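Local coordinates for protein putative oxidoreductase (PDB 3EOF) that binds flavin mononucleotide and probably acts as an FMN-dependent oxidoreductase of the nitroreductase family, at residues 61-66 with 134-139; 73-78 with 157-162. All coordinates share one frame; numbering follows the deposited sequence.

From the N terminus, the chain runs through helix 52-58 into the loop 61-66, then through helix 67-70 into strand 73-80. It goes on through helices 82-89 and 100-123 and strand 127-131 before residues 134-139 come back to the loop at 61-66 and close interaction 1. Helix 138-145 follows, then strand 151-160, whose residues 157-159 pair with residues 73-75 and close interaction 2. The two closures cross, since their segments alternate along the chain. Interaction 1 ties an FMN-binding loop to the start of helix 138-145. Interaction 2 joins the two central strands of the sheet. Their centres are about 14 Å apart, and they do not touch.

Interaction 1. Residues 61-66 with 134-139; sequences AHFNQP and TTYNPQ. With FMN (flavin mononucleotide), chain C.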
loop_
_atom_site.group_PDB
_atom_site.type_symbol
_atom_site.label_atom_id
_atom_site.label_comp_id
_atom_site.label_asym_id
_atom_site.label_seq_id
_atom_site.Cartn_x
_atom_site.Cartn_y
_atom_site.Cartn_z
ATOM N N ALA A 61 9.787 2.908 19.673
ATOM C CA ALA A 61 9.945 2.798 18.224
ATOM C C ALA A 61 8.957 3.769 17.529
ATOM O O ALA A 61 9.268 4.413 16.502
ATOM C CB ALA A 61 9.668 1.352 17.780
ATOM N N HIS A 62 7.761 3.874 18.119
ATOM C CA HIS A 62 6.697 4.714 17.609
ATOM C C HIS A 62 6.633 6.067 18.311
ATOM O O HIS A 62 5.603 6.710 18.313
ATOM C CB HIS A 62 5.370 3.954 17.678
ATOM C CG HIS A 62 5.373 2.728 16.824
ATOM N ND1 HIS A 62 5.396 2.803 15.455
ATOM C CD2 HIS A 62 5.486 1.415 17.133
ATOM C CE1 HIS A 62 5.439 1.581 14.949
ATOM N NE2 HIS A 62 5.471 0.717 15.948
ATOM N N PHE A 63 7.770 6.528 18.828
ATOM C CA PHE A 63 7.883 7.811 19.496
ATOM C C PHE A 63 6.947 7.986 20.687
ATOM O O PHE A 63 6.567 9.130 21.039
ATOM C CB PHE A 63 7.706 8.999 18.527
ATOM C CG PHE A 63 8.638 8.987 17.355
ATOM C CD1 PHE A 63 9.973 8.660 17.499
ATOM C CD2 PHE A 63 8.187 9.366 16.105
ATOM C CE1 PHE A 63 10.808 8.638 16.409
ATOM C CE2 PHE A 63 9.052 9.362 15.012
ATOM C CZ PHE A 63 10.343 8.984 15.176
ATOM N N ASN A 64 6.616 6.864 21.324
ATOM C CA ASN A 64 5.742 6.853 22.492
ATOM C C ASN A 64 4.366 7.468 22.283
ATOM O O ASN A 64 3.779 8.085 23.180
ATOM C CB ASN A 64 6.498 7.463 23.663
ATOM C CG ASN A 64 7.599 6.565 24.134
ATOM O OD1 ASN A 64 8.728 7.010 24.373
ATOM N ND2 ASN A 64 7.289 5.261 24.237
ATOM N N GLN A 65 3.860 7.284 21.070
ATOM C CA GLN A 65 2.531 7.751 20.732
ATOM C C GLN A 65 1.667 6.874 21.564
ATOM O O GLN A 65 1.894 5.667 21.605
ATOM C CB GLN A 65 2.225 7.575 19.270
ATOM C CG GLN A 65 3.115 8.380 18.374
ATOM C CD GLN A 65 2.735 8.224 16.940
ATOM O OE1 GLN A 65 1.759 8.823 16.510
ATOM N NE2 GLN A 65 3.494 7.418 16.186
ATOM N N PRO A 66 0.688 7.466 22.255
ATOM C CA PRO A 66 -0.096 6.734 23.249
ATOM C C PRO A 66 -0.872 5.535 22.788
ATOM O O PRO A 66 -1.069 4.634 23.572
ATOM C CB PRO A 66 -1.004 7.815 23.860
ATOM C CG PRO A 66 -0.991 8.951 22.870
ATOM C CD PRO A 66 0.298 8.885 22.160
ATOM N N THR A 134 6.793 3.542 11.876
ATOM C CA THR A 134 7.335 2.226 11.530
ATOM C C THR A 134 8.541 2.293 10.624
ATOM O O THR A 134 9.427 1.473 10.751
ATOM C CB THR A 134 6.259 1.359 10.805
ATOM O OG1 THR A 134 5.104 1.287 11.615
ATOM C CG2 THR A 134 6.721 -0.020 10.597
ATOM N N THR A 135 8.517 3.227 9.661
ATOM C CA THR A 135 9.588 3.434 8.706
ATOM C C THR A 135 10.610 4.469 9.235
ATOM O O THR A 135 11.632 4.713 8.613
ATOM C CB THR A 135 9.015 3.739 7.318
ATOM O OG1 THR A 135 7.952 4.686 7.431
ATOM C CG2 THR A 135 8.435 2.473 6.697
ATOM N N TYR A 136 10.349 5.081 10.386
ATOM C CA TYR A 136 11.405 5.927 11.044
ATOM C C TYR A 136 12.293 5.046 11.900
ATOM O O TYR A 136 13.514 5.285 12.049
ATOM C CB TYR A 136 10.824 7.034 11.928
ATOM C CG TYR A 136 10.248 8.166 11.135
ATOM C CD1 TYR A 136 9.040 8.003 10.454
ATOM C CD2 TYR A 136 10.922 9.377 11.026
ATOM C CE1 TYR A 136 8.507 9.013 9.703
ATOM C CE2 TYR A 136 10.407 10.404 10.263
ATOM C CZ TYR A 136 9.186 10.222 9.606
ATOM O OH TYR A 136 8.650 11.235 8.837
ATOM N N ASN A 137 11.661 4.069 12.553
ATOM C CA ASN A 137 12.389 3.153 13.446
ATOM C C ASN A 137 12.244 1.687 13.121
ATOM O O ASN A 137 11.987 0.884 14.020
ATOM C CB ASN A 137 11.930 3.385 14.869
ATOM C CG ASN A 137 12.594 4.582 15.511
ATOM O OD1 ASN A 137 13.808 4.775 15.405
ATOM N ND2 ASN A 137 11.801 5.366 16.233
ATOM N N PRO A 138 12.490 1.318 11.860
ATOM C CA PRO A 138 12.324 -0.078 11.507
ATOM C C PRO A 138 13.317 -0.958 12.257
ATOM O O PRO A 138 12.967 -2.045 12.671
ATOM C CB PRO A 138 12.560 -0.093 9.972
ATOM C CG PRO A 138 13.472 1.091 9.736
ATOM C CD PRO A 138 12.941 2.116 10.698
ATOM N N GLN A 139 14.546 -0.522 12.470
ATOM C CA GLN A 139 15.446 -1.408 13.189
ATOM C C GLN A 139 14.913 -1.812 14.555
ATOM O O GLN A 139 15.032 -2.957 14.928
ATOM C CB GLN A 139 16.835 -0.818 13.324
ATOM C CG GLN A 139 17.884 -1.884 13.833
ATOM C CD GLN A 139 18.015 -3.067 12.882
ATOM O OE1 GLN A 139 18.291 -2.870 11.714
ATOM N NE2 GLN A 139 17.799 -4.300 13.378
HETATM N N1 FMN C . -1.611 9.297 12.855
HETATM C C2 FMN C . -0.904 9.539 14.038
HETATM O O2 FMN C . -1.463 10.049 15.022
HETATM N N3 FMN C . 0.458 9.244 14.132
HETATM C C4 FMN C . 1.186 8.692 13.059
HETATM O O4 FMN C . 2.282 8.059 13.304
HETATM C C4A FMN C . 0.448 8.472 11.854
HETATM N N5 FMN C . 1.094 7.938 10.749
HETATM C C5A FMN C . 0.416 7.658 9.572
HETATM C C6 FMN C . 1.152 7.100 8.518
HETATM C C7 FMN C . 0.548 6.807 7.308
HETATM C C7M FMN C . 1.404 6.234 6.216
HETATM C C8 FMN C . -0.806 7.083 7.137
HETATM C C8M FMN C . -1.488 6.544 5.923
HETATM C C9 FMN C . -1.556 7.646 8.194
HETATM C C9A FMN C . -0.960 7.951 9.444
HETATM N N10 FMN C . -1.638 8.521 10.551
HETATM C C10 FMN C . -0.939 8.774 11.745
HETATM C "C1'" FMN C . -3.101 8.951 10.480
HETATM C "C2'" FMN C . -3.198 10.238 9.673
HETATM O "O2'" FMN C . -2.643 11.303 10.458
HETATM C "C3'" FMN C . -4.613 10.493 9.193
HETATM O "O3'" FMN C . -5.061 9.513 8.238
HETATM C "C4'" FMN C . -4.777 11.885 8.566
HETATM O "O4'" FMN C . -4.662 12.895 9.549
HETATM C "C5'" FMN C . -6.165 12.028 8.009
HETATM O "O5'" FMN C . -7.021 11.692 9.103
HETATM P P FMN C . -8.247 10.630 8.935
HETATM O O1P FMN C . -7.706 9.217 8.627
HETATM O O2P FMN C . -9.102 11.090 7.782
HETATM O O3P FMN C . -9.055 10.780 10.232
#
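N137 reaches across to the loop 61-66 and holds the backbone of A61. N137 CB lies 3.3 Å from A61 O, and CG stays close to that oxygen. CG lies beside its own backbone N (chi1 -81°), which aims the amide edge-on at A61 O. At the tip, N137 ND2 donates to A61 O at 2.7 Å, with a nearly straight N-H...O angle of 165°. A61 O lies close to the amide plane of N137, but the donor is tilted out of the carbonyl plane of A61. The same ND2 is 3.4 Å from F63 CE1, and the ring and amide planes stand steeply to each other.

F63 also meets Y136. The edge of F63 is turned toward the face of Y136 in an offset edge-to-face pair, with ring centroids 5.9 Å apart. F63 CZ touches Y136 CB as well. Deeper in, H62 lies alongside T134, and T134 OG1 sits at the edge of the imidazole, 3.4 Å from H62 CE1. H62 ND1 is hydrogen-bonded to T133 OG1, and T134 OG1 to T156 OG1 and L131 O.

The loop serves the flavin through Q65. Q65 OE1 accepts from FMN N3 at 2.7 Å, and its NE2 donates to FMN O4. NE2 also donates to H62 O at 3.1 Å, so three bonds fix the rotation of the amide. The backbone O of H62 is thus a second-shell acceptor that helps position Q65, which reads the flavin's pyrimidine edge.

N137 sits at the N-cap position of helix 138-145, but its side chain makes no capping bond. A61 and H62 pack on I141 of that helix. H62 and T134 rest on strand 151-160. Y136 leans on M233 of helix 227-243 and on M101 of the second subunit.

Interaction 2. Residues 73-78 with 157-162; sequences VVLTFC and VTVGYP
L75 and V157 face each other as a hydrogen-bonded antiparallel pair. L75 N donates to V157 O, and V157 N donates to L75 O, both at 2.8 Å. Two residues along, V159 N donates to V73 O at 2.9 Å. The return bond from V73 N to V159 O is weak, at 3.4 Å, so this pair is held mainly by one of its two bonds. V74 and T158 form the non-hydrogen-bonded pair between, with CA-H...O contacts from T158 CA to V73 O and from V74 CA to V157 O.

V73, L75, V157 and V159 share one face of the sheet. L75 CD1 meets V159 CG2 at 4.0 Å. F77 CE1 reaches V157 CG2 at 3.7 Å, and V157 CB lies at the ring edge. With CG2 anti to its carbonyl carbon, V157 presents this methyl to the phenyl ring. On the other face, the methyls V74 CG2 and T158 CG2 lie side by side. T158 OG1 is bonded to Y15 OH. The T158 side chain is about 8 Å from FMN between nearest atoms.

Helix 100-123 packs on the valine and leucine face: L75 touches F117, F77 touches T110 and A114, and V157 touches C118. Strand 44-49 pairs with the other edge of strand 73-80, while strand 127-131 lies beyond strand 151-160. The contact is therefore the central strand pair in the four-stranded antiparallel sheet of the nitroreductase fold.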
loop_
_atom_site.group_PDB
_atom_site.type_symbol
_atom_site.label_atom_id
_atom_site.label_comp_id
_atom_site.label_asym_id
_atom_site.label_seq_id
_atom_site.Cartn_x
_atom_site.Cartn_y
_atom_site.Cartn_z
ATOM N N VAL A 73 -4.977 -4.067 20.674
ATOM C CA VAL A 73 -4.208 -4.751 19.627
ATOM C C VAL A 73 -3.379 -3.749 18.823
ATOM O O VAL A 73 -3.864 -2.674 18.442
ATOM C CB VAL A 73 -5.154 -5.533 18.650
ATOM C CG1 VAL A 73 -4.350 -6.201 17.589
ATOM C CG2 VAL A 73 -6.028 -6.541 19.435
ATOM N N VAL A 74 -2.117 -4.117 18.609
ATOM C CA VAL A 74 -1.162 -3.400 17.765
ATOM C C VAL A 74 -0.729 -4.423 16.731
ATOM O O VAL A 74 -0.275 -5.519 17.078
ATOM C CB VAL A 74 0.060 -2.857 18.561
ATOM C CG1 VAL A 74 1.021 -2.098 17.646
ATOM C CG2 VAL A 74 -0.445 -1.970 19.675
ATOM N N LEU A 75 -0.941 -4.089 15.462
ATOM C CA LEU A 75 -0.599 -4.971 14.357
ATOM C C LEU A 75 0.495 -4.379 13.550
ATOM O O LEU A 75 0.339 -3.273 13.070
ATOM C CB LEU A 75 -1.784 -5.157 13.437
ATOM C CG LEU A 75 -3.041 -5.789 14.011
ATOM C CD1 LEU A 75 -4.093 -5.738 12.918
ATOM C CD2 LEU A 75 -2.789 -7.236 14.498
ATOM N N THR A 76 1.622 -5.096 13.455
ATOM C CA THR A 76 2.768 -4.702 12.630
ATOM C C THR A 76 2.696 -5.515 11.345
ATOM O O THR A 76 2.910 -6.736 11.368
ATOM C CB THR A 76 4.104 -4.911 13.362
ATOM O OG1 THR A 76 4.096 -4.164 14.590
ATOM C CG2 THR A 76 5.288 -4.463 12.491
ATOM N N PHE A 77 2.321 -4.837 10.247
ATOM C CA PHE A 77 2.281 -5.433 8.908
ATOM C C PHE A 77 3.688 -5.420 8.278
ATOM O O PHE A 77 4.260 -4.370 7.995
ATOM C CB PHE A 77 1.285 -4.691 8.043
ATOM C CG PHE A 77 -0.120 -4.802 8.538
ATOM C CD1 PHE A 77 -0.629 -3.876 9.444
ATOM C CD2 PHE A 77 -0.936 -5.826 8.102
ATOM C CE1 PHE A 77 -1.902 -3.963 9.894
ATOM C CE2 PHE A 77 -2.205 -5.926 8.548
ATOM C CZ PHE A 77 -2.700 -4.974 9.471
ATOM N N CYS A 78 4.229 -6.614 8.054
ATOM C CA CYS A 78 5.560 -6.793 7.509
ATOM C C CYS A 78 5.612 -7.363 6.093
ATOM O O CYS A 78 4.894 -8.335 5.773
ATOM C CB CYS A 78 6.333 -7.762 8.406
ATOM S SG CYS A 78 6.351 -7.262 10.103
ATOM N N VAL A 157 -0.606 -0.675 12.788
ATOM C CA VAL A 157 -1.937 -0.195 13.034
ATOM C C VAL A 157 -2.356 -0.551 14.437
ATOM O O VAL A 157 -2.318 -1.718 14.836
ATOM C CB VAL A 157 -2.896 -0.821 12.042
ATOM C CG1 VAL A 157 -4.365 -0.505 12.334
ATOM C CG2 VAL A 157 -2.517 -0.387 10.637
ATOM N N THR A 158 -2.762 0.472 15.181
ATOM C CA THR A 158 -3.354 0.324 16.518
ATOM C C THR A 158 -4.872 0.201 16.263
ATOM O O THR A 158 -5.433 0.942 15.464
ATOM C CB THR A 158 -2.944 1.487 17.403
ATOM O OG1 THR A 158 -3.402 2.722 16.829
ATOM C CG2 THR A 158 -1.361 1.497 17.532
ATOM N N VAL A 159 -5.486 -0.794 16.887
ATOM C CA VAL A 159 -6.879 -1.153 16.679
ATOM C C VAL A 159 -7.573 -1.306 18.035
ATOM O O VAL A 159 -6.998 -1.880 18.988
ATOM C CB VAL A 159 -7.071 -2.605 16.073
ATOM C CG1 VAL A 159 -8.372 -2.675 15.306
ATOM C CG2 VAL A 159 -5.924 -3.046 15.246
ATOM N N GLY A 160 -8.818 -0.827 18.105
ATOM C CA GLY A 160 -9.606 -0.941 19.314
ATOM C C GLY A 160 -10.994 -0.465 19.064
ATOM O O GLY A 160 -11.295 0.015 17.987
ATOM N N TYR A 161 -11.864 -0.642 20.045
ATOM C CA TYR A 161 -13.199 -0.093 19.952
ATOM C C TYR A 161 -13.031 1.379 20.279
ATOM O O TYR A 161 -12.291 1.707 21.178
ATOM C CB TYR A 161 -14.132 -0.768 20.927
ATOM C CG TYR A 161 -14.446 -2.150 20.502
ATOM C CD1 TYR A 161 -13.646 -3.217 20.886
ATOM C CD2 TYR A 161 -15.541 -2.397 19.702
ATOM C CE1 TYR A 161 -13.949 -4.483 20.509
ATOM C CE2 TYR A 161 -15.858 -3.656 19.335
ATOM C CZ TYR A 161 -15.058 -4.702 19.734
ATOM O OH TYR A 161 -15.398 -5.965 19.339
ATOM N N PRO A 162 -13.686 2.261 19.518
ATOM C CA PRO A 162 -13.473 3.698 19.675
ATOM C C PRO A 162 -13.899 4.286 21.001
ATOM O O PRO A 162 -14.962 3.964 21.489
ATOM C CB PRO A 162 -14.344 4.304 18.569
ATOM C CG PRO A 162 -14.702 3.215 17.656
ATOM C CD PRO A 162 -14.669 1.961 18.455
#